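Local coordinates for protein cytochrome P450 (Bacillus subtilis subsp. subtilis, PDB 4RM4) that probably acts as a heme-dependent monooxygenase, using iron-bound oxygen to oxidise organic substrates, at residues Pro28-Met33 with Leu311-Ser316; Asp55-Val60 with Phe342-His347; Pro110-Ile115 with Ala359-Thr364; Asp117-Lys122 with Tyr137-Ile142. All blocks are in the same frame, centred on the assembly; numbering follows the deposited sequence.

Contact 1 of 4, residues Pro28-Met33 with Leu311-Ser316; sequences PWYESM and LAFVAS
Ser316 OG rests against Tyr30 CB at 3.7 Å and is gripped by two groups from outside the pair. It gives a hydrogen bond to the carbonyl O of Phe51 and receives one from Arg34. The buried hydroxyl is thus held from two partners while its carbon side serves the packing. Ser316 CB lies over the Tyr30 ring as an off-centre CH-pi contact, 4.2 Å from the ring centroid and 29° off the normal. The amide N of Ser316 also sits over a face, near the rim.

Tyr30 is the main side chain of helix 27-36 in this contact. Its CG is anti to the carbonyl carbon (chi1 -66°), which sends the ring across the start of helix 314-317. There its CE1 meets Ala315 CB at 3.6 Å. On the other side of the ring, CE2 meets Phe313 CD1 at 3.7 Å. The two ring planes meet at 54°, with centroids 5.8 Å apart.

Phe313 is the N-cap of the short helix and the centre of an inverse gamma turn. Its ring stacks on Phe51, and Trp29 meets Phe51 edge-to-face. The arrangement joins the N-terminal helix to the turn that follows strand 309-312, an inner strand of the mixed beta sheet of the cytochrome P450 fold.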
# COMPACT_ATOMS: atom_id res chain seq x y z
N PRO A 28 -6.19 5.66 19.44
CA PRO A 28 -6.51 5.45 20.86
C PRO A 28 -6.81 3.98 21.20
O PRO A 28 -6.34 3.49 22.25
CB PRO A 28 -7.73 6.34 21.08
CG PRO A 28 -7.53 7.46 20.11
CD PRO A 28 -6.95 6.79 18.87
N TRP A 29 -7.54 3.27 20.34
CA TRP A 29 -7.82 1.87 20.61
C TRP A 29 -6.56 1.01 20.59
O TRP A 29 -6.36 0.19 21.48
CB TRP A 29 -8.87 1.31 19.65
CG TRP A 29 -9.16 -0.15 19.88
CD1 TRP A 29 -9.77 -0.71 20.97
CD2 TRP A 29 -8.83 -1.24 19.00
NE1 TRP A 29 -9.84 -2.07 20.82
CE2 TRP A 29 -9.27 -2.42 19.63
CE3 TRP A 29 -8.21 -1.32 17.75
CZ2 TRP A 29 -9.11 -3.68 19.04
CZ3 TRP A 29 -8.05 -2.56 17.17
CH2 TRP A 29 -8.50 -3.72 17.82
N TYR A 30 -5.73 1.18 19.56
CA TYR A 30 -4.43 0.51 19.52
C TYR A 30 -3.68 0.78 20.83
O TYR A 30 -3.10 -0.13 21.42
CB TYR A 30 -3.57 1.04 18.37
CG TYR A 30 -4.06 0.76 16.96
CD1 TYR A 30 -3.72 1.61 15.91
CD2 TYR A 30 -4.82 -0.36 16.67
CE1 TYR A 30 -4.15 1.37 14.61
CE2 TYR A 30 -5.25 -0.62 15.37
CZ TYR A 30 -4.92 0.26 14.35
OH TYR A 30 -5.33 0.02 13.06
N GLU A 31 -3.65 2.04 21.26
CA GLU A 31 -2.92 2.40 22.46
C GLU A 31 -3.44 1.65 23.68
O GLU A 31 -2.66 1.20 24.52
CB GLU A 31 -2.94 3.92 22.72
CG GLU A 31 -2.19 4.31 24.01
CD GLU A 31 -1.72 5.75 23.99
OE1 GLU A 31 -2.19 6.52 23.12
OE2 GLU A 31 -0.88 6.11 24.85
N SER A 32 -4.76 1.49 23.76
CA SER A 32 -5.36 0.76 24.87
C SER A 32 -4.98 -0.73 24.83
O SER A 32 -4.71 -1.33 25.87
CB SER A 32 -6.88 0.96 24.90
OG SER A 32 -7.53 0.17 23.93
N MET A 33 -4.95 -1.33 23.64
CA MET A 33 -4.55 -2.73 23.51
C MET A 33 -3.06 -2.94 23.83
O MET A 33 -2.70 -3.89 24.50
CB MET A 33 -4.88 -3.28 22.11
CG MET A 33 -6.34 -3.10 21.73
SD MET A 33 -7.48 -4.14 22.68
CE MET A 33 -7.04 -5.77 22.06
N LEU A 311 -3.21 -11.79 13.60
CA LEU A 311 -3.26 -10.47 12.99
C LEU A 311 -2.18 -9.57 13.61
O LEU A 311 -2.20 -9.31 14.81
CB LEU A 311 -4.65 -9.86 13.18
CG LEU A 311 -5.82 -10.58 12.51
CD1 LEU A 311 -7.13 -9.91 12.92
CD2 LEU A 311 -5.68 -10.59 10.99
N ALA A 312 -1.24 -9.11 12.80
CA ALA A 312 -0.14 -8.29 13.30
C ALA A 312 -0.41 -6.85 12.87
O ALA A 312 -0.35 -6.53 11.69
CB ALA A 312 1.19 -8.79 12.75
N PHE A 313 -0.76 -6.01 13.83
CA PHE A 313 -1.12 -4.61 13.58
C PHE A 313 0.08 -3.69 13.43
O PHE A 313 0.53 -3.07 14.39
CB PHE A 313 -2.06 -4.12 14.70
CG PHE A 313 -3.45 -4.66 14.58
CD1 PHE A 313 -4.44 -3.94 13.93
CD2 PHE A 313 -3.77 -5.91 15.08
CE1 PHE A 313 -5.72 -4.45 13.77
CE2 PHE A 313 -5.05 -6.43 14.94
CZ PHE A 313 -6.02 -5.71 14.29
N VAL A 314 0.61 -3.60 12.21
CA VAL A 314 1.74 -2.74 11.95
C VAL A 314 1.37 -1.28 12.23
O VAL A 314 2.21 -0.49 12.62
CB VAL A 314 2.31 -2.92 10.52
CG1 VAL A 314 2.90 -4.33 10.33
CG2 VAL A 314 1.25 -2.65 9.48
N ALA A 315 0.09 -0.94 12.10
CA ALA A 315 -0.32 0.42 12.43
C ALA A 315 -0.10 0.72 13.90
O ALA A 315 0.28 1.83 14.25
CB ALA A 315 -1.76 0.68 12.04
N SER A 316 -0.35 -0.28 14.75
CA SER A 316 -0.13 -0.13 16.19
C SER A 316 1.36 -0.15 16.53
O SER A 316 1.84 0.65 17.35
CB SER A 316 -0.87 -1.24 16.96
OG SER A 316 -0.61 -1.18 18.37

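Contact 2 of 4, residues Asp55-Val60 with Phe342-His347; sequences DVKKVV and FGHGIH. With HEM (protoporphyrin IX containing Fe), chain B.
A lysine chain lies over a histidine ring here: Lys57 CE sits 3.7 Å from the centroid of the His344 ring and only 5° off its normal. This is a CH-pi contact made by a methylene, not by the charged end. Lys57 NZ is hydrogen-bonded to Tyr53 OH instead. The histidine belongs to the heme-binding loop of cytochromes P450, the Phe-Gly-X-Gly signature that leads to Cys349, the probable axial ligand of the iron.

The Lys57 chain is extended beyond CG and crosses the imidazole at about a right angle. CE covers the ring centre, while CG touches CD2 at 3.5 Å. His344 CG points anti to its own backbone N (chi1 170°), which carries the ring out to helix 53-61. An alanine here is likely to leave the Lys57 methylenes without the flat surface they lie on, with only the Tyr53 bond at NZ, of the contacts described, to steady the chain. Val60 packs beside the histidine, with CG1 3.7 Å from both N and O of His344. Val60 O accepts from Arg291, which also binds the heme.

Gly343 passes close to the porphyrin. A side chain there would crowd the heme atom CAA, and the backbone angles by themselves call for glycine. Phe342 leans obliquely on the heme, its CE2 3.6 Å from C2B. Further along the loop, two residues before Cys349, His347 ND1 donates in its ring plane to propionate O2D of the heme at 2.7 Å, nearly straight at 171°.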
# COMPACT_ATOMS: atom_id res chain seq x y z
N ASP A 55 6.57 -7.62 19.06
CA ASP A 55 5.74 -8.77 18.75
C ASP A 55 5.30 -8.76 17.29
O ASP A 55 5.42 -9.77 16.58
CB ASP A 55 4.54 -8.83 19.69
CG ASP A 55 4.94 -9.02 21.14
OD1 ASP A 55 6.07 -9.50 21.35
OD2 ASP A 55 4.14 -8.71 22.04
N VAL A 56 4.79 -7.62 16.85
CA VAL A 56 4.38 -7.46 15.45
C VAL A 56 5.53 -7.76 14.50
O VAL A 56 5.37 -8.49 13.52
CB VAL A 56 3.83 -6.05 15.16
CG1 VAL A 56 3.73 -5.83 13.64
CG2 VAL A 56 2.48 -5.84 15.82
N LYS A 57 6.71 -7.21 14.77
CA LYS A 57 7.83 -7.36 13.84
C LYS A 57 8.30 -8.82 13.78
O LYS A 57 8.64 -9.34 12.71
CB LYS A 57 8.98 -6.42 14.23
CG LYS A 57 10.01 -6.24 13.13
CD LYS A 57 10.99 -5.14 13.46
CE LYS A 57 11.92 -4.85 12.29
NZ LYS A 57 12.77 -3.67 12.61
N LYS A 58 8.28 -9.49 14.93
CA LYS A 58 8.65 -10.90 14.97
C LYS A 58 7.67 -11.76 14.17
O LYS A 58 8.09 -12.61 13.37
CB LYS A 58 8.71 -11.41 16.41
CG LYS A 58 8.91 -12.93 16.48
CD LYS A 58 9.48 -13.38 17.83
CE LYS A 58 9.72 -14.90 17.86
NZ LYS A 58 10.78 -15.32 16.90
N VAL A 59 6.37 -11.56 14.38
CA VAL A 59 5.35 -12.32 13.64
C VAL A 59 5.56 -12.16 12.13
O VAL A 59 5.63 -13.12 11.38
CB VAL A 59 3.91 -11.91 14.03
CG1 VAL A 59 2.86 -12.52 13.08
CG2 VAL A 59 3.60 -12.29 15.50
N VAL A 60 5.69 -10.91 11.71
CA VAL A 60 5.73 -10.54 10.31
C VAL A 60 7.00 -11.05 9.65
O VAL A 60 6.97 -11.51 8.53
CB VAL A 60 5.59 -9.01 10.16
CG1 VAL A 60 5.95 -8.53 8.74
CG2 VAL A 60 4.16 -8.60 10.56
N PHE A 342 5.90 -1.07 5.49
CA PHE A 342 6.11 -1.88 4.28
C PHE A 342 6.37 -3.34 4.65
O PHE A 342 6.76 -4.15 3.79
CB PHE A 342 7.31 -1.34 3.50
CG PHE A 342 7.05 -0.06 2.74
CD1 PHE A 342 7.92 1.01 2.85
CD2 PHE A 342 5.97 0.06 1.89
CE1 PHE A 342 7.72 2.17 2.12
CE2 PHE A 342 5.75 1.22 1.16
CZ PHE A 342 6.62 2.28 1.28
N GLY A 343 6.16 -3.69 5.91
CA GLY A 343 6.48 -5.03 6.39
C GLY A 343 7.93 -5.18 6.83
O GLY A 343 8.61 -4.20 7.17
N HIS A 344 8.39 -6.43 6.82
CA HIS A 344 9.70 -6.79 7.33
C HIS A 344 10.04 -8.21 6.93
O HIS A 344 9.24 -9.12 7.14
CB HIS A 344 9.68 -6.73 8.87
CG HIS A 344 10.91 -7.30 9.51
ND1 HIS A 344 12.18 -6.89 9.16
CD2 HIS A 344 11.07 -8.24 10.47
CE1 HIS A 344 13.07 -7.55 9.88
NE2 HIS A 344 12.42 -8.38 10.69
N GLY A 345 11.23 -8.42 6.37
CA GLY A 345 11.64 -9.77 6.02
C GLY A 345 11.45 -10.10 4.55
O GLY A 345 11.51 -9.21 3.68
N ILE A 346 11.21 -11.38 4.26
CA ILE A 346 11.16 -11.83 2.87
C ILE A 346 10.04 -11.20 2.04
O ILE A 346 10.21 -11.03 0.83
CB ILE A 346 11.13 -13.38 2.72
CG1 ILE A 346 9.88 -14.00 3.35
CG2 ILE A 346 12.42 -14.00 3.27
CD1 ILE A 346 9.67 -15.47 2.96
N HIS A 347 8.92 -10.85 2.68
CA HIS A 347 7.79 -10.28 1.95
C HIS A 347 7.77 -8.75 1.95
O HIS A 347 6.80 -8.13 1.50
CB HIS A 347 6.46 -10.80 2.54
CG HIS A 347 6.23 -12.27 2.32
ND1 HIS A 347 5.83 -12.78 1.10
CD2 HIS A 347 6.33 -13.32 3.16
CE1 HIS A 347 5.69 -14.10 1.20
NE2 HIS A 347 6.00 -14.45 2.44
CHA HEM B . 4.06 -6.40 0.08
CHB HEM B . 2.60 -2.24 2.07
CHC HEM B . 2.69 -0.10 -2.31
CHD HEM B . 3.65 -4.38 -4.37
C1A HEM B . 3.69 -5.45 1.01
C2A HEM B . 3.69 -5.62 2.45
C3A HEM B . 3.29 -4.47 3.00
C4A HEM B . 3.04 -3.53 1.94
CMA HEM B . 3.11 -4.18 4.52
CAA HEM B . 4.09 -6.90 3.23
CBA HEM B . 2.95 -7.91 3.22
CGA HEM B . 3.20 -9.03 4.21
O1A HEM B . 2.28 -9.87 4.34
O2A HEM B . 4.28 -9.07 4.85
C1B HEM B . 2.54 -1.31 1.05
C2B HEM B . 2.32 0.11 1.23
C3B HEM B . 2.33 0.69 0.03
C4B HEM B . 2.58 -0.33 -0.97
CMB HEM B . 2.11 0.79 2.60
CAB HEM B . 2.17 2.18 -0.36
CBB HEM B . 2.38 3.14 0.55
C1C HEM B . 2.99 -1.06 -3.24
C2C HEM B . 3.19 -0.85 -4.66
C3C HEM B . 3.45 -2.04 -5.22
C4C HEM B . 3.44 -3.03 -4.18
CMC HEM B . 3.10 0.54 -5.34
CAC HEM B . 3.73 -2.42 -6.69
CBC HEM B . 3.51 -1.61 -7.73
C1D HEM B . 3.82 -5.32 -3.38
C2D HEM B . 4.08 -6.71 -3.63
C3D HEM B . 4.21 -7.35 -2.24
C4D HEM B . 4.02 -6.27 -1.29
CMD HEM B . 4.20 -7.38 -5.01
CAD HEM B . 4.50 -8.84 -1.94
CBD HEM B . 6.02 -9.00 -1.81
CGD HEM B . 6.35 -10.42 -1.40
O1D HEM B . 7.54 -10.81 -1.55
O2D HEM B . 5.42 -11.14 -0.97
NA HEM B . 3.28 -4.16 0.74
NB HEM B . 2.68 -1.54 -0.31
NC HEM B . 3.15 -2.41 -2.97
ND HEM B . 3.80 -5.10 -2.01
FE HEM B . 3.38 -3.28 -1.11
O HOH W 1 0.99 -3.75 -0.97

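Contact 3 of 4, residues Pro110-Ile115 with Ala359-Thr364; sequences PRIQEI and ANIALT
The side-chain amide of Gln113 is the flat group that meets Ile361. Methyl CG2 of Ile361 lies above one face of this amide, displaced toward its O and N end, and its closest atom there is OE1 at 3.7 Å. The amide N does its polar work outside the pair: NE2 is hydrogen-bonded to Asp117 OD1 and to Ser365 OG. These two bonds fix the rotation of the amide and keep it laid on the methyl. The Gln113 chain is bent at chi2 (64°), which brings the amide back toward helix 352-369.

Ile361 reaches across with its other branch as well. Its CD1 meets Ile112 CG2 at 4.1 Å, and the two isoleucines cross at about a right angle. Ile361 also touches Glu109 and Thr116. With Ile112 and Gln113 these form the i, i+3, i+4, i+7 set on helix 102-123, so Ile361 sits as a knob in a hole.

The helices correspond to D and L of the P450 helical core. Their meeting is apolar on the Ile112 side and changes to polar at Gln113. This implies that packing brings the helices together, while the bond from Gln113 to Ser365 adds a polar tie at the margin.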
# COMPACT_ATOMS: atom_id res chain seq x y z
N PRO A 110 10.75 10.74 -14.55
CA PRO A 110 10.23 11.66 -15.56
C PRO A 110 8.75 11.48 -15.82
O PRO A 110 7.98 12.45 -15.72
CB PRO A 110 11.02 11.27 -16.82
CG PRO A 110 12.25 10.54 -16.32
CD PRO A 110 12.13 10.33 -14.84
N ARG A 111 8.32 10.26 -16.15
CA ARG A 111 6.93 10.03 -16.52
C ARG A 111 5.95 10.16 -15.35
O ARG A 111 4.80 10.55 -15.54
CB ARG A 111 6.74 8.67 -17.20
CG ARG A 111 6.22 8.79 -18.63
CD ARG A 111 4.81 9.37 -18.66
NE ARG A 111 4.54 10.10 -19.89
CZ ARG A 111 3.33 10.46 -20.31
NH1 ARG A 111 2.25 10.15 -19.60
NH2 ARG A 111 3.21 11.12 -21.45
N ILE A 112 6.40 9.81 -14.15
CA ILE A 112 5.55 9.96 -12.98
C ILE A 112 5.33 11.44 -12.70
O ILE A 112 4.23 11.86 -12.32
CB ILE A 112 6.15 9.24 -11.75
CG1 ILE A 112 6.33 7.74 -12.07
CG2 ILE A 112 5.27 9.47 -10.52
CD1 ILE A 112 7.24 6.99 -11.10
N GLN A 113 6.38 12.23 -12.93
CA GLN A 113 6.29 13.68 -12.77
C GLN A 113 5.31 14.29 -13.76
O GLN A 113 4.49 15.14 -13.40
CB GLN A 113 7.67 14.34 -12.91
CG GLN A 113 7.68 15.84 -12.62
CD GLN A 113 7.33 16.17 -11.17
OE1 GLN A 113 8.08 15.85 -10.25
NE2 GLN A 113 6.19 16.83 -10.98
N GLU A 114 5.37 13.84 -15.01
CA GLU A 114 4.50 14.36 -16.04
C GLU A 114 3.04 14.03 -15.73
O GLU A 114 2.16 14.87 -15.87
CB GLU A 114 4.93 13.83 -17.41
CG GLU A 114 6.33 14.27 -17.80
CD GLU A 114 6.89 13.53 -19.01
OE1 GLU A 114 6.31 12.50 -19.41
OE2 GLU A 114 7.93 13.97 -19.55
N ILE A 115 2.79 12.80 -15.29
CA ILE A 115 1.45 12.39 -14.90
C ILE A 115 0.92 13.25 -13.75
O ILE A 115 -0.24 13.69 -13.75
CB ILE A 115 1.44 10.92 -14.45
CG1 ILE A 115 1.70 9.99 -15.63
CG2 ILE A 115 0.12 10.58 -13.81
CD1 ILE A 115 2.10 8.59 -15.22
N ALA A 359 4.92 9.03 -3.88
CA ALA A 359 4.53 9.94 -2.80
C ALA A 359 5.39 11.20 -2.79
O ALA A 359 4.87 12.31 -2.61
CB ALA A 359 4.60 9.24 -1.45
N ASN A 360 6.69 11.03 -2.97
CA ASN A 360 7.58 12.20 -2.96
C ASN A 360 7.16 13.15 -4.07
O ASN A 360 7.01 14.35 -3.84
CB ASN A 360 9.03 11.78 -3.15
CG ASN A 360 9.99 12.96 -3.11
OD1 ASN A 360 9.70 14.04 -3.63
ND2 ASN A 360 11.14 12.76 -2.48
N ILE A 361 6.99 12.61 -5.27
CA ILE A 361 6.59 13.42 -6.42
C ILE A 361 5.19 14.01 -6.27
O ILE A 361 4.99 15.21 -6.45
CB ILE A 361 6.70 12.62 -7.72
CG1 ILE A 361 8.18 12.51 -8.11
CG2 ILE A 361 5.86 13.28 -8.81
CD1 ILE A 361 8.43 11.78 -9.40
N ALA A 362 4.23 13.17 -5.90
CA ALA A 362 2.88 13.66 -5.67
C ALA A 362 2.85 14.77 -4.62
O ALA A 362 2.26 15.83 -4.86
CB ALA A 362 1.96 12.54 -5.29
N LEU A 363 3.48 14.56 -3.47
CA LEU A 363 3.38 15.55 -2.39
C LEU A 363 4.14 16.82 -2.72
O LEU A 363 3.63 17.93 -2.55
CB LEU A 363 3.89 14.97 -1.07
CG LEU A 363 3.07 13.76 -0.61
CD1 LEU A 363 3.76 13.05 0.53
CD2 LEU A 363 1.65 14.18 -0.24
N THR A 364 5.38 16.68 -3.19
CA THR A 364 6.15 17.87 -3.49
C THR A 364 5.43 18.69 -4.56
O THR A 364 5.34 19.92 -4.45
CB THR A 364 7.61 17.54 -3.90
OG1 THR A 364 8.34 18.75 -4.10
CG2 THR A 364 7.62 16.75 -5.17

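Contact 4 of 4, residues Asp117-Lys122 with Tyr137-Ile142; sequences DELIQK and YPLPVI
Helix 117-122 and helix 138-142 run roughly antiparallel, at 146° between their directions, with axes 11.1 Å apart at closest approach. They are parts of helices that correspond to D and E in the four-helix bundle of the P450 fold, which helices 226-257 and 352-369 complete. The contact is wholly apolar, and the gap between the two axes is bridged by Leu119.

Leu119 points at the other helix and splits its two methyls between partners. CD1 presses on the base of the Leu139 side chain, 3.6 Å from CB and 3.7 Å from CA. CD2 lies on the Pro138 ring, 3.8 Å from CG. CG of Leu119 is anti to the carbonyl carbon (chi1 -77°), a setting that spreads the fork over the start of the second helix. An alanine in place of Leu119 would probably open a gap over Pro138 and Leu139 and leave the two helices less firmly packed. Leu119 also touches Phe135 of the short helix 131-136.

Two prolines lie near the start of the second helix. Pro138 faces Leu119. Pro140 points away and packs on Thr244 and Thr245 of the long helix 226-257. Leu139 continues beyond Leu119 and reaches Ala362 of helix 352-369, so this part is wedged among three helices of the bundle. One turn on from Pro138, Ile142 adds a looser contact to the same methyl, with its CD1 4.2 Å from Leu119 CD2.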
# COMPACT_ATOMS: atom_id res chain seq x y z
N ASP A 117 1.88 16.28 -12.87
CA ASP A 117 1.62 17.65 -13.31
C ASP A 117 0.32 17.75 -14.10
O ASP A 117 -0.40 18.73 -13.99
CB ASP A 117 2.79 18.21 -14.12
CG ASP A 117 4.06 18.35 -13.30
OD1 ASP A 117 3.95 18.34 -12.05
OD2 ASP A 117 5.15 18.47 -13.89
N GLU A 118 0.01 16.72 -14.88
CA GLU A 118 -1.21 16.71 -15.68
C GLU A 118 -2.47 16.62 -14.83
O GLU A 118 -3.48 17.26 -15.13
CB GLU A 118 -1.17 15.58 -16.72
CG GLU A 118 -0.06 15.73 -17.73
CD GLU A 118 -0.22 14.81 -18.92
OE1 GLU A 118 -1.23 14.07 -18.98
OE2 GLU A 118 0.66 14.83 -19.81
N LEU A 119 -2.41 15.82 -13.77
CA LEU A 119 -3.53 15.72 -12.84
C LEU A 119 -3.79 17.07 -12.19
O LEU A 119 -4.93 17.54 -12.14
CB LEU A 119 -3.24 14.68 -11.75
CG LEU A 119 -3.39 13.23 -12.20
CD1 LEU A 119 -2.80 12.28 -11.16
CD2 LEU A 119 -4.85 12.92 -12.46
N ILE A 120 -2.73 17.69 -11.70
CA ILE A 120 -2.83 18.96 -11.00
C ILE A 120 -3.43 20.06 -11.90
O ILE A 120 -4.28 20.83 -11.46
CB ILE A 120 -1.47 19.40 -10.44
CG1 ILE A 120 -1.02 18.42 -9.35
CG2 ILE A 120 -1.55 20.82 -9.89
CD1 ILE A 120 0.32 18.72 -8.71
N GLN A 121 -3.01 20.08 -13.16
CA GLN A 121 -3.50 21.07 -14.13
C GLN A 121 -5.02 21.11 -14.20
O GLN A 121 -5.61 22.18 -14.39
CB GLN A 121 -2.91 20.81 -15.52
CG GLN A 121 -1.54 21.43 -15.75
CD GLN A 121 -0.85 20.90 -17.00
OE1 GLN A 121 -1.17 19.81 -17.48
NE2 GLN A 121 0.10 21.67 -17.52
N LYS A 122 -5.66 19.95 -14.03
CA LYS A 122 -7.11 19.86 -14.11
C LYS A 122 -7.83 20.61 -12.98
O LYS A 122 -8.95 21.09 -13.17
CB LYS A 122 -7.57 18.39 -14.15
CG LYS A 122 -7.12 17.61 -15.37
CD LYS A 122 -7.79 16.23 -15.41
CE LYS A 122 -7.25 15.37 -16.54
NZ LYS A 122 -7.56 15.94 -17.88
N TYR A 137 -6.40 9.30 -5.90
CA TYR A 137 -7.04 8.10 -6.47
C TYR A 137 -6.56 7.74 -7.89
O TYR A 137 -6.13 6.61 -8.16
CB TYR A 137 -8.59 8.19 -6.39
CG TYR A 137 -9.35 7.39 -7.42
CD1 TYR A 137 -9.27 6.01 -7.46
CD2 TYR A 137 -10.18 8.02 -8.34
CE1 TYR A 137 -9.99 5.26 -8.41
CE2 TYR A 137 -10.91 7.29 -9.28
CZ TYR A 137 -10.80 5.92 -9.31
OH TYR A 137 -11.52 5.21 -10.25
N PRO A 138 -6.61 8.70 -8.81
CA PRO A 138 -6.19 8.36 -10.18
C PRO A 138 -4.68 8.15 -10.36
O PRO A 138 -4.27 7.36 -11.23
CB PRO A 138 -6.64 9.57 -10.99
CG PRO A 138 -6.68 10.70 -9.99
CD PRO A 138 -7.18 10.07 -8.74
N LEU A 139 -3.86 8.84 -9.58
CA LEU A 139 -2.42 8.87 -9.83
C LEU A 139 -1.75 7.49 -9.89
O LEU A 139 -1.07 7.19 -10.87
CB LEU A 139 -1.71 9.81 -8.85
CG LEU A 139 -0.19 9.97 -8.92
CD1 LEU A 139 0.31 9.95 -10.34
CD2 LEU A 139 0.21 11.28 -8.23
N PRO A 140 -1.96 6.64 -8.87
CA PRO A 140 -1.22 5.36 -8.89
C PRO A 140 -1.67 4.43 -10.01
O PRO A 140 -0.88 3.62 -10.51
CB PRO A 140 -1.56 4.74 -7.53
CG PRO A 140 -1.89 5.92 -6.65
CD PRO A 140 -2.61 6.87 -7.56
N VAL A 141 -2.95 4.53 -10.38
CA VAL A 141 -3.49 3.72 -11.47
C VAL A 141 -2.87 4.09 -12.80
O VAL A 141 -2.48 3.20 -13.57
CB VAL A 141 -5.02 3.89 -11.57
CG1 VAL A 141 -5.56 3.15 -12.80
CG2 VAL A 141 -5.69 3.38 -10.29
N ILE A 142 -2.77 5.39 -13.08
CA ILE A 142 -2.14 5.84 -14.30
C ILE A 142 -0.68 5.42 -14.33
O ILE A 142 -0.18 4.93 -15.34
CB ILE A 142 -2.20 7.36 -14.47
CG1 ILE A 142 -3.66 7.82 -14.49
CG2 ILE A 142 -1.52 7.77 -15.78
CD1 ILE A 142 -3.80 9.34 -14.49

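Contacts 1 and 2 lie on one side of the chain's centre, contacts 3 and 4 on the opposite side. Contacts 1 and 3 are buried; contacts 2 and 4 are partly buried. Contacts 1 and 2 touch where Ala312 packs on Val56 and Val60 and Val314 packs on Val56, joining the sheet region to helix 53-61, whose Lys57 and Val60 meet the heme loop. Contacts 3 and 4 share helix 102-123, and Ile115 and Ala362 meet Leu139 between them. The chemistry follows place. Aromatic rings fill the junction of helix and sheet in contact 1. Contact 2 adds a histidine ring and a heme propionate. The bundle contacts rely on aliphatic branches, with one amide in contact 3.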